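Local coordinates for protein leucine aminopeptidase (Parabacteroides distasonis, PDB 3TC8) that probably works as a zinc-dependent aminopeptidase or glutaminyl-peptide cyclotransferase of the M28 peptidase family, at residues Pro42-Lys48 and Thr78-Arg83; Tyr66-Leu72 and Phe181-His187; Phe100-Asp104 and Asp127-Val132; Phe156-Gly162 and Ser174-Thr179. All coordinates share one frame; numbering follows the deposited sequence. Where two conformers were deposited one is given.

In the fold
The four contacts tie strands of a mixed six-stranded sheet, from its edge inward, to the loops and helices around a zinc site. Along the chain, contacts 1 and 2 cross, their segments alternating; contacts 1, 3 and 4 follow in series, the last two within the long loop closed by contact 2. Strands 64-73 and 79-89, used by contacts 2 and 1, are neighbours in the sheet, and strand 96-102 of contact 3 belongs to it too. Contacts 2 and 4 share helix 177-184, their centres about 12 Å apart. Contacts 3 and 4, with centres about 11 Å apart, supply the zinc ligands D127 and D160; contacts 1 and 2 lie farther out.

Contact 1 (Pro42-Lys48 and Thr78-Arg83); sequences PNTAAHK and TKLEAR
N43 OD1 accepts from E81 N at 2.8 Å, in the carbonyl plane, and N43 ND2 donates to K79 O at 2.9 Å, both bonds nearly straight at 169°. The amide thus pairs with the backbone much as a neighbouring strand would, and with CG anti to the carbonyl carbon (chi1 -61°) it reaches along residues 79 to 81. Beside it, in one of the deposited conformers of each residue, K48 NZ forms a salt bridge of 2.8 Å to E81 OE1, coming from above the carboxylate plane; in the same conformers K48 NZ donates to water 1 and a second water joins E81 OE1 to N43 O. Water 1 also accepts from N43 N and donates a hydrogen bond to E81 O, which makes this corner a small hydrated network. The contact fastens the start of helix 45-60, where T44 OG1 caps H47 N, to strand 79-89, the second strand of the sheet. At the far end R83 NH2 donates to K48 O at 3.0 Å, on a carbonyl lone pair; R83 NH1 is taken by D52 and Q67. Deeper in, P42 CB rests 4.2 Å from L80 CD2, while P42 CA lies over one face of the H47 ring, whose NE2 is hydrogen-bonded to D157 OD1.

Contact 2 (Tyr66-Leu72 and Phe181-His187); sequences YQQEAIL and FWAKNPH
Q68 reaches from strand 64-73 to F181, W182 and N185 at the end of helix 177-184. Its CB sets out toward the helix, and with CG anti to the backbone N (chi1 174°) the extended chain runs straight across. CG lies 4.0 Å from F181 CE2, and CD meets the edge of the same ring, the amide standing almost perpendicular to the ring plane. Q68 OE1 lies 3.4 Å from W182 CB, at the edge of the indole, and accepts a hydrogen bond from N84 ND2 on the adjacent strand. Q68 NE2 donates to N185 O at 2.7 Å, arriving nearly along the C=O axis although the angle at its hydrogen is bent to 132°.

On either side of this amide the packing is aromatic. A70 CB sits squarely over one face of F181, 3.7 Å from the ring centroid in a CH-pi contact, while N185 ND2 lies over the opposite face while donating to F181 O; L72 CD2 adds a contact of 3.8 Å with F181 CD1. At the other end H187 turns its edge to the face of Y66, a T-shaped pair with centroids 4.8 Å apart, and H187 ND1 accepts from W182 NE1, a bond that fixes the turn of the imidazole. A single side-chain amide therefore satisfies the carbonyl of N185 within an otherwise largely apolar seam between edge strand and helix.

Contact 3 (Phe100-Asp104 and Asp127-Val132); sequences FAHWD and DGGSGV
The H102 ring and the D127 carboxylate stand perpendicular, their planes 90° apart, and are joined by one short bond. H102 NE2 donates to D127 OD1 at 2.7 Å; the oxygen lies near the imidazole plane, and the N-H points almost in line with the C-O bond of D127. H102 holds CG between the backbone N and the carbonyl carbon (chi1 84°), a rotation that swings the ring back to the helix although CB points away from it. The other nitrogen, ND1, donates to D104 OD1 at 2.8 Å from above that carboxylate's plane, and the ring is thus pinned at both ends. One face of it lies against G128, whose CA is 3.9 Å from the ring centroid in a CH-pi contact. G128 has backbone angles suited to glycine, and a CB there would press on the ring and on D104 O. A leucine in place of H102 would probably leave D127 OD1 and D104 OD1 without their imidazole partner, so that the D127 carboxylate is steadied less on its OD1 side.

Farther along, A101 CB packs on G131 C at 3.7 Å, and V132 CG2 touches W103 CB at the same distance. H102 O and G128 O, two acceptors 3.3 Å apart, are bridged by water 4. Residues 100-102 run nearly antiparallel to helical residues 127-132. D127 OD2 binds zinc together with D160 and H281, so in this structure H102 is a second-shell residue; the site lies near the C-terminal ends of sheet strands, as in M28 zinc exopeptidases.

Contact 4 (Phe156-Gly162 and Ser174-Thr179); sequences FDAEDYG and SWCLGT
Backbone bonds lead the meeting of A158 and E159 with L177 and C176: C176 N donates to E159 O at 3.0 Å, nearly straight, and L177 N to A158 O at 3.0 Å, while G178 N gives D157 O a weak bond. Water 7 adds links from A158 O and Y161 N to S174 O, and water 8 joins Y161 O to S174 O.

Ring contacts come next. G162 CA stands over the centre of the W175 six-membered ring, 3.4 Å from its centroid, and the edge of the same indole meets E159 O and D160 OD1, the latter 3.2 Å from CZ3. With CG anti to the carbonyl carbon (chi1 -52°), W175 folds across this turn. Without the indole, as with an alanine here, G162 CA would probably lose the surface it rests on and D160 OD1 its neighbour at the ring edge. At the other end T179 OG1, bonded to D250, lies over the F156 ring face, 3.2 Å from CG. A158 CB packs on L177 CB.

D104 holds the backbone N atoms of E159 and D160. The loop after strand 150-156 thus carries D160 to the zinc, which D127 and H281 also bind, in an M28-type metal site, and residues 174-179 pack against that loop.

Contact 1 (Pro42-Lys48 and Thr78-Arg83)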
# COMPACT_ATOMS: atom_id res chain seq x y z
N PRO A 42 9.67 -12.33 -0.98
CA PRO A 42 9.06 -13.59 -0.65
C PRO A 42 10.07 -14.74 -0.70
O PRO A 42 10.89 -14.79 -1.60
CB PRO A 42 7.93 -13.72 -1.66
CG PRO A 42 7.58 -12.31 -1.99
CD PRO A 42 8.88 -11.54 -1.93
N ASN A 43 9.95 -15.62 0.29
CA ASN A 43 10.79 -16.81 0.51
C ASN A 43 12.03 -16.52 1.32
O ASN A 43 12.71 -17.44 1.72
CB ASN A 43 11.14 -17.57 -0.77
CG ASN A 43 9.93 -18.10 -1.48
OD1 ASN A 43 8.86 -18.15 -0.94
ND2 ASN A 43 10.12 -18.52 -2.72
N THR A 44 12.35 -15.29 1.65
CA THR A 44 13.53 -14.96 2.44
C THR A 44 13.24 -14.87 3.92
O THR A 44 12.10 -14.66 4.36
CB THR A 44 14.17 -13.64 1.99
OG1 THR A 44 13.31 -12.53 2.31
CG2 THR A 44 14.56 -13.64 0.53
N ALA A 45 14.31 -14.98 4.70
CA ALA A 45 14.21 -14.78 6.13
C ALA A 45 13.68 -13.40 6.51
O ALA A 45 12.91 -13.28 7.47
CB ALA A 45 15.58 -15.03 6.81
N ALA A 46 14.10 -12.37 5.80
CA ALA A 46 13.64 -10.99 6.08
C ALA A 46 12.13 -10.88 5.91
O ALA A 46 11.46 -10.24 6.72
CB ALA A 46 14.33 -10.01 5.21
N HIS A 47 11.60 -11.51 4.87
CA HIS A 47 10.16 -11.52 4.63
C HIS A 47 9.40 -12.21 5.76
O HIS A 47 8.43 -11.68 6.29
CB HIS A 47 9.93 -12.19 3.28
CG HIS A 47 8.53 -12.19 2.77
ND1 HIS A 47 7.64 -13.20 3.05
CD2 HIS A 47 7.91 -11.31 1.93
CE1 HIS A 47 6.53 -12.93 2.37
NE2 HIS A 47 6.65 -11.80 1.71
N LYS A 48 9.89 -13.37 6.19
CA LYS A 48 9.20 -14.06 7.24
C LYS A 48 9.24 -13.27 8.56
O LYS A 48 8.25 -13.17 9.29
CB LYS A 48 9.73 -15.48 7.32
CG LYS A 48 9.35 -16.25 6.04
CD LYS A 48 9.95 -17.64 5.97
CE LYS A 48 9.84 -18.21 4.54
NZ LYS A 48 8.45 -18.28 4.04
N THR A 78 8.70 -19.40 -10.11
CA THR A 78 9.08 -19.52 -8.69
C THR A 78 7.79 -19.63 -7.86
O THR A 78 6.86 -18.83 -8.03
CB THR A 78 9.89 -18.28 -8.20
OG1 THR A 78 11.01 -18.11 -9.07
CG2 THR A 78 10.41 -18.45 -6.76
N LYS A 79 7.77 -20.58 -6.94
CA LYS A 79 6.70 -20.72 -6.01
C LYS A 79 7.01 -19.79 -4.83
O LYS A 79 8.04 -19.95 -4.14
CB LYS A 79 6.61 -22.18 -5.59
CG LYS A 79 6.23 -23.12 -6.77
CD LYS A 79 4.88 -22.84 -7.34
CE LYS A 79 4.61 -23.69 -8.57
NZ LYS A 79 3.26 -23.43 -9.11
N LEU A 80 6.13 -18.85 -4.59
CA LEU A 80 6.28 -17.85 -3.53
C LEU A 80 5.44 -18.23 -2.34
O LEU A 80 4.22 -18.45 -2.46
CB LEU A 80 5.84 -16.48 -4.03
CG LEU A 80 6.51 -15.97 -5.30
CD1 LEU A 80 5.96 -14.59 -5.67
CD2 LEU A 80 8.05 -15.98 -5.17
N GLU A 81 6.09 -18.29 -1.17
CA GLU A 81 5.43 -18.53 0.11
C GLU A 81 4.83 -17.22 0.59
O GLU A 81 5.47 -16.46 1.34
CB GLU A 81 6.48 -19.07 1.09
CG GLU A 81 7.11 -20.34 0.56
CD GLU A 81 8.18 -20.93 1.45
OE1 GLU A 81 9.01 -20.13 2.00
OE2 GLU A 81 8.22 -22.23 1.51
N ALA A 82 3.66 -16.88 0.07
CA ALA A 82 3.04 -15.57 0.27
C ALA A 82 2.18 -15.56 1.53
O ALA A 82 1.64 -16.59 1.97
CB ALA A 82 2.22 -15.21 -0.95
N ARG A 83 2.04 -14.37 2.09
CA ARG A 83 1.27 -14.16 3.30
C ARG A 83 0.63 -12.78 3.24
O ARG A 83 1.31 -11.76 3.36
CB ARG A 83 2.17 -14.30 4.53
CG ARG A 83 1.47 -13.98 5.80
CD ARG A 83 2.14 -14.40 7.07
NE ARG A 83 3.56 -14.02 7.11
CZ ARG A 83 4.31 -14.01 8.21
NH1 ARG A 83 3.75 -14.01 9.39
NH2 ARG A 83 5.60 -13.90 8.09
O HOH W 1 7.98 -15.95 2.38
O HOH W 2 11.69 -20.12 2.15
O HOH W 3 5.38 -16.82 4.25

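Contact 2 (Tyr66-Leu72 and Phe181-His187)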
# COMPACT_ATOMS: atom_id res chain seq x y z
N TYR A 66 -5.87 -11.95 10.67
CA TYR A 66 -5.86 -13.14 9.82
C TYR A 66 -4.59 -13.15 9.00
O TYR A 66 -4.24 -12.14 8.44
CB TYR A 66 -7.04 -13.09 8.83
CG TYR A 66 -8.39 -12.86 9.34
CD1 TYR A 66 -8.80 -11.59 9.71
CD2 TYR A 66 -9.33 -13.86 9.36
CE1 TYR A 66 -10.08 -11.32 10.13
CE2 TYR A 66 -10.63 -13.62 9.80
CZ TYR A 66 -11.00 -12.34 10.16
OH TYR A 66 -12.28 -12.09 10.61
N GLN A 67 -3.90 -14.26 8.97
CA GLN A 67 -2.72 -14.42 8.15
C GLN A 67 -3.02 -15.41 7.05
O GLN A 67 -3.15 -16.60 7.33
CB GLN A 67 -1.50 -14.81 8.99
CG GLN A 67 -1.17 -13.75 10.06
CD GLN A 67 0.08 -14.09 10.84
OE1 GLN A 67 1.12 -14.27 10.27
NE2 GLN A 67 -0.03 -14.19 12.13
N GLN A 68 -3.20 -14.94 5.85
CA GLN A 68 -3.62 -15.77 4.76
C GLN A 68 -2.37 -16.24 4.01
O GLN A 68 -1.76 -15.45 3.34
CB GLN A 68 -4.54 -14.95 3.87
CG GLN A 68 -4.93 -15.64 2.60
CD GLN A 68 -5.92 -14.76 1.81
OE1 GLN A 68 -5.56 -13.74 1.30
NE2 GLN A 68 -7.18 -15.22 1.75
N GLU A 69 -2.02 -17.50 4.19
CA GLU A 69 -0.84 -18.03 3.55
C GLU A 69 -1.22 -18.81 2.31
O GLU A 69 -2.14 -19.61 2.36
CB GLU A 69 -0.07 -18.91 4.53
CG GLU A 69 0.43 -18.09 5.70
CD GLU A 69 1.15 -18.87 6.72
OE1 GLU A 69 0.46 -19.56 7.50
OE2 GLU A 69 2.38 -18.74 6.79
N ALA A 70 -0.50 -18.62 1.22
CA ALA A 70 -0.79 -19.30 -0.02
C ALA A 70 0.49 -19.39 -0.82
O ALA A 70 1.32 -18.47 -0.79
CB ALA A 70 -1.83 -18.56 -0.84
N ILE A 71 0.65 -20.47 -1.58
CA ILE A 71 1.75 -20.57 -2.53
C ILE A 71 1.31 -19.98 -3.86
O ILE A 71 0.37 -20.49 -4.49
CB ILE A 71 2.22 -22.03 -2.69
CG1 ILE A 71 2.41 -22.68 -1.32
CG2 ILE A 71 3.51 -22.09 -3.50
CD1 ILE A 71 3.55 -22.01 -0.57
N LEU A 72 1.98 -18.90 -4.26
CA LEU A 72 1.64 -18.18 -5.46
C LEU A 72 2.74 -18.42 -6.46
O LEU A 72 3.82 -18.84 -6.09
CB LEU A 72 1.49 -16.71 -5.15
CG LEU A 72 0.46 -16.41 -4.06
CD1 LEU A 72 0.33 -14.92 -3.83
CD2 LEU A 72 -0.95 -17.06 -4.34
N PHE A 181 -5.03 -13.39 -5.28
CA PHE A 181 -5.42 -14.54 -4.52
C PHE A 181 -6.54 -14.17 -3.54
O PHE A 181 -7.55 -14.86 -3.47
CB PHE A 181 -4.24 -15.11 -3.76
CG PHE A 181 -4.64 -16.34 -2.96
CD1 PHE A 181 -4.68 -17.56 -3.57
CD2 PHE A 181 -5.04 -16.22 -1.63
CE1 PHE A 181 -5.13 -18.67 -2.87
CE2 PHE A 181 -5.47 -17.37 -0.93
CZ PHE A 181 -5.53 -18.56 -1.57
N TRP A 182 -6.36 -13.09 -2.78
CA TRP A 182 -7.32 -12.69 -1.78
C TRP A 182 -8.68 -12.34 -2.40
O TRP A 182 -9.72 -12.65 -1.86
CB TRP A 182 -6.76 -11.49 -1.02
CG TRP A 182 -7.74 -10.89 -0.04
CD1 TRP A 182 -8.00 -11.27 1.25
CD2 TRP A 182 -8.64 -9.81 -0.34
NE1 TRP A 182 -8.99 -10.48 1.75
CE2 TRP A 182 -9.41 -9.57 0.81
CE3 TRP A 182 -8.82 -8.98 -1.43
CZ2 TRP A 182 -10.35 -8.54 0.87
CZ3 TRP A 182 -9.78 -7.96 -1.38
CH2 TRP A 182 -10.53 -7.76 -0.24
N ALA A 183 -8.64 -11.65 -3.53
CA ALA A 183 -9.88 -11.17 -4.12
C ALA A 183 -10.78 -12.35 -4.52
O ALA A 183 -12.00 -12.24 -4.50
CB ALA A 183 -9.62 -10.24 -5.27
N LYS A 184 -10.15 -13.45 -4.92
CA LYS A 184 -10.86 -14.66 -5.25
C LYS A 184 -11.18 -15.51 -4.03
O LYS A 184 -12.15 -16.23 -4.04
CB LYS A 184 -9.98 -15.47 -6.24
CG LYS A 184 -10.53 -16.79 -6.68
CD LYS A 184 -9.60 -17.51 -7.67
CE LYS A 184 -10.09 -18.90 -8.01
NZ LYS A 184 -11.49 -18.91 -8.38
N ASN A 185 -10.37 -15.41 -2.98
CA ASN A 185 -10.43 -16.21 -1.76
C ASN A 185 -10.36 -15.26 -0.56
O ASN A 185 -9.36 -15.24 0.13
CB ASN A 185 -9.21 -17.15 -1.68
CG ASN A 185 -9.15 -18.12 -2.82
OD1 ASN A 185 -9.89 -19.10 -2.86
ND2 ASN A 185 -8.29 -17.86 -3.79
N PRO A 186 -11.42 -14.49 -0.29
CA PRO A 186 -11.26 -13.50 0.76
C PRO A 186 -11.19 -14.13 2.12
O PRO A 186 -11.58 -15.27 2.31
CB PRO A 186 -12.49 -12.61 0.58
CG PRO A 186 -13.47 -13.48 -0.11
CD PRO A 186 -12.65 -14.31 -1.06
N HIS A 187 -10.71 -13.38 3.09
CA HIS A 187 -10.50 -13.91 4.43
C HIS A 187 -11.77 -14.21 5.20
O HIS A 187 -11.73 -14.93 6.19
CB HIS A 187 -9.63 -12.93 5.23
CG HIS A 187 -10.27 -11.61 5.43
ND1 HIS A 187 -10.41 -10.69 4.41
CD2 HIS A 187 -10.83 -11.06 6.53
CE1 HIS A 187 -11.06 -9.64 4.89
NE2 HIS A 187 -11.38 -9.88 6.16

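Contact 3 (Phe100-Asp104 and Asp127-Val132)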
# COMPACT_ATOMS: atom_id res chain seq x y z
N PHE A 100 -5.44 -0.47 2.44
CA PHE A 100 -4.50 -1.53 2.01
C PHE A 100 -3.25 -0.97 1.42
O PHE A 100 -3.16 0.18 1.05
CB PHE A 100 -5.20 -2.58 1.12
CG PHE A 100 -5.84 -2.09 -0.15
CD1 PHE A 100 -7.00 -1.34 -0.16
CD2 PHE A 100 -5.34 -2.49 -1.38
CE1 PHE A 100 -7.66 -0.99 -1.30
CE2 PHE A 100 -6.01 -2.13 -2.55
CZ PHE A 100 -7.15 -1.41 -2.53
N ALA A 101 -2.24 -1.83 1.39
CA ALA A 101 -0.89 -1.51 0.87
C ALA A 101 -0.17 -2.85 0.64
O ALA A 101 -0.57 -3.85 1.20
CB ALA A 101 -0.12 -0.69 1.94
N HIS A 102 0.84 -2.82 -0.22
CA HIS A 102 1.67 -4.02 -0.38
C HIS A 102 2.87 -3.93 0.55
O HIS A 102 3.43 -2.85 0.79
CB HIS A 102 2.12 -4.24 -1.83
CG HIS A 102 3.33 -3.51 -2.29
ND1 HIS A 102 4.57 -4.11 -2.26
CD2 HIS A 102 3.52 -2.28 -2.80
CE1 HIS A 102 5.48 -3.27 -2.69
NE2 HIS A 102 4.89 -2.16 -3.06
N TRP A 103 3.31 -5.09 1.06
CA TRP A 103 4.41 -5.13 2.03
C TRP A 103 5.69 -5.79 1.54
O TRP A 103 6.72 -5.67 2.21
CB TRP A 103 3.97 -5.73 3.38
CG TRP A 103 3.72 -7.19 3.41
CD1 TRP A 103 2.57 -7.82 3.11
CD2 TRP A 103 4.61 -8.20 3.90
NE1 TRP A 103 2.70 -9.17 3.34
CE2 TRP A 103 3.93 -9.43 3.87
CE3 TRP A 103 5.93 -8.18 4.36
CZ2 TRP A 103 4.54 -10.60 4.26
CZ3 TRP A 103 6.52 -9.34 4.78
CH2 TRP A 103 5.83 -10.53 4.75
N ASP A 104 5.63 -6.54 0.45
CA ASP A 104 6.82 -7.12 -0.13
C ASP A 104 7.72 -6.08 -0.75
O ASP A 104 7.29 -4.97 -1.11
CB ASP A 104 6.45 -8.17 -1.18
CG ASP A 104 5.67 -7.60 -2.36
OD1 ASP A 104 4.67 -6.89 -2.13
OD2 ASP A 104 6.08 -7.90 -3.51
N ASP A 127 8.39 2.11 -1.93
CA ASP A 127 7.60 1.11 -2.63
C ASP A 127 7.46 -0.12 -1.75
O ASP A 127 8.22 -1.08 -1.84
CB ASP A 127 8.25 0.82 -3.93
CG ASP A 127 7.42 0.08 -4.93
OD1 ASP A 127 6.34 -0.43 -4.60
OD2 ASP A 127 7.93 -0.01 -6.08
N GLY A 128 6.49 -0.06 -0.86
CA GLY A 128 6.18 -1.04 0.15
C GLY A 128 6.19 -0.45 1.56
O GLY A 128 5.16 -0.39 2.24
N GLY A 129 7.33 -0.01 2.02
CA GLY A 129 7.42 0.47 3.37
C GLY A 129 6.49 1.59 3.71
O GLY A 129 5.88 1.59 4.77
N SER A 130 6.36 2.57 2.83
CA SER A 130 5.63 3.81 3.16
C SER A 130 4.15 3.54 3.40
O SER A 130 3.60 4.02 4.39
CB SER A 130 5.80 4.86 2.08
OG SER A 130 5.17 4.46 0.86
N GLY A 131 3.50 2.79 2.52
CA GLY A 131 2.08 2.55 2.67
C GLY A 131 1.78 1.74 3.91
O GLY A 131 0.84 2.02 4.64
N VAL A 132 2.62 0.74 4.16
CA VAL A 132 2.43 -0.10 5.34
C VAL A 132 2.69 0.71 6.62
O VAL A 132 1.96 0.58 7.59
CB VAL A 132 3.37 -1.32 5.30
CG1 VAL A 132 3.37 -2.10 6.57
CG2 VAL A 132 2.98 -2.22 4.10
O HOH W 4 3.00 -0.05 0.83
O HOH W 5 9.05 -3.13 0.23

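Contact 4 (Phe156-Gly162 and Ser174-Thr179)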
# COMPACT_ATOMS: atom_id res chain seq x y z
N PHE A 156 -0.97 -6.64 1.55
CA PHE A 156 -0.93 -7.64 0.47
C PHE A 156 0.52 -7.97 0.11
O PHE A 156 1.37 -7.11 0.02
CB PHE A 156 -1.68 -7.13 -0.75
CG PHE A 156 -3.17 -7.11 -0.58
CD1 PHE A 156 -3.89 -8.27 -0.50
CD2 PHE A 156 -3.88 -5.91 -0.57
CE1 PHE A 156 -5.24 -8.26 -0.38
CE2 PHE A 156 -5.26 -5.93 -0.44
CZ PHE A 156 -5.94 -7.10 -0.38
N ASP A 157 0.74 -9.25 -0.11
CA ASP A 157 2.05 -9.76 -0.47
C ASP A 157 2.21 -9.93 -1.95
O ASP A 157 1.26 -9.86 -2.74
CB ASP A 157 2.26 -11.13 0.22
CG ASP A 157 3.70 -11.55 0.40
OD1 ASP A 157 4.63 -10.79 0.05
OD2 ASP A 157 3.88 -12.63 1.00
N ALA A 158 3.46 -10.08 -2.35
CA ALA A 158 3.81 -10.49 -3.70
C ALA A 158 3.21 -9.55 -4.74
O ALA A 158 2.83 -10.00 -5.83
CB ALA A 158 3.45 -11.93 -3.93
N GLU A 159 3.22 -8.25 -4.47
CA GLU A 159 2.77 -7.29 -5.43
C GLU A 159 3.82 -6.96 -6.48
O GLU A 159 3.46 -6.61 -7.60
CB GLU A 159 2.33 -6.00 -4.71
CG GLU A 159 1.84 -4.88 -5.63
CD GLU A 159 2.89 -4.02 -6.30
OE1 GLU A 159 4.00 -3.91 -5.73
OE2 GLU A 159 2.57 -3.46 -7.41
N ASP A 160 5.09 -7.01 -6.05
CA ASP A 160 6.16 -6.35 -6.81
C ASP A 160 7.20 -7.37 -7.34
O ASP A 160 8.37 -7.03 -7.48
CB ASP A 160 6.83 -5.26 -5.98
CG ASP A 160 7.16 -4.03 -6.77
OD1 ASP A 160 6.76 -3.90 -7.93
OD2 ASP A 160 7.79 -3.15 -6.23
N TYR A 161 6.71 -8.54 -7.72
CA TYR A 161 7.51 -9.65 -8.27
C TYR A 161 7.13 -9.88 -9.74
O TYR A 161 7.33 -10.97 -10.27
CB TYR A 161 7.32 -10.92 -7.40
CG TYR A 161 8.52 -11.82 -7.22
CD1 TYR A 161 9.09 -12.56 -8.28
CD2 TYR A 161 9.06 -12.03 -5.96
CE1 TYR A 161 10.13 -13.42 -8.04
CE2 TYR A 161 10.08 -12.93 -5.72
CZ TYR A 161 10.61 -13.62 -6.79
OH TYR A 161 11.64 -14.52 -6.54
N GLY A 162 6.64 -8.86 -10.42
CA GLY A 162 6.27 -8.98 -11.82
C GLY A 162 7.47 -8.99 -12.73
O GLY A 162 8.61 -8.72 -12.34
N SER A 174 1.12 -10.53 -13.82
CA SER A 174 2.25 -10.98 -13.03
C SER A 174 2.49 -10.14 -11.77
O SER A 174 3.28 -10.58 -10.93
CB SER A 174 3.51 -11.04 -13.88
OG SER A 174 4.10 -9.77 -14.13
N TRP A 175 1.83 -8.99 -11.68
CA TRP A 175 1.91 -8.12 -10.52
C TRP A 175 0.76 -8.39 -9.58
O TRP A 175 -0.23 -9.00 -9.96
CB TRP A 175 1.90 -6.65 -10.99
CG TRP A 175 2.92 -6.33 -12.02
CD1 TRP A 175 2.81 -6.47 -13.37
CD2 TRP A 175 4.28 -5.98 -11.78
NE1 TRP A 175 3.98 -6.17 -14.00
CE2 TRP A 175 4.91 -5.85 -13.05
CE3 TRP A 175 5.03 -5.73 -10.63
CZ2 TRP A 175 6.23 -5.50 -13.18
CZ3 TRP A 175 6.35 -5.37 -10.77
CH2 TRP A 175 6.94 -5.26 -12.03
N CYS A 176 0.86 -7.93 -8.34
CA CYS A 176 -0.29 -7.93 -7.42
C CYS A 176 -0.80 -9.34 -7.21
O CYS A 176 -2.01 -9.58 -7.15
CB CYS A 176 -1.42 -7.03 -7.96
SG CYS A 176 -0.93 -5.37 -8.39
N LEU A 177 0.11 -10.30 -7.00
CA LEU A 177 -0.30 -11.68 -6.90
C LEU A 177 -1.08 -11.97 -5.61
O LEU A 177 -2.02 -12.77 -5.62
CB LEU A 177 0.92 -12.60 -6.99
CG LEU A 177 1.70 -12.57 -8.29
CD1 LEU A 177 2.98 -13.38 -8.16
CD2 LEU A 177 0.84 -13.03 -9.49
N GLY A 178 -0.66 -11.36 -4.49
CA GLY A 178 -1.38 -11.58 -3.24
C GLY A 178 -2.80 -11.05 -3.28
O GLY A 178 -3.71 -11.71 -2.77
N THR A 179 -2.99 -9.89 -3.88
CA THR A 179 -4.30 -9.31 -4.02
C THR A 179 -5.17 -10.17 -4.92
O THR A 179 -6.35 -10.38 -4.65
CB THR A 179 -4.27 -7.87 -4.57
OG1 THR A 179 -3.39 -7.11 -3.73
CG2 THR A 179 -5.64 -7.24 -4.52
O HOH W 6 -0.49 -8.25 -4.26
O HOH W 7 4.27 -9.91 -8.30
O HOH W 8 5.27 -12.60 -11.03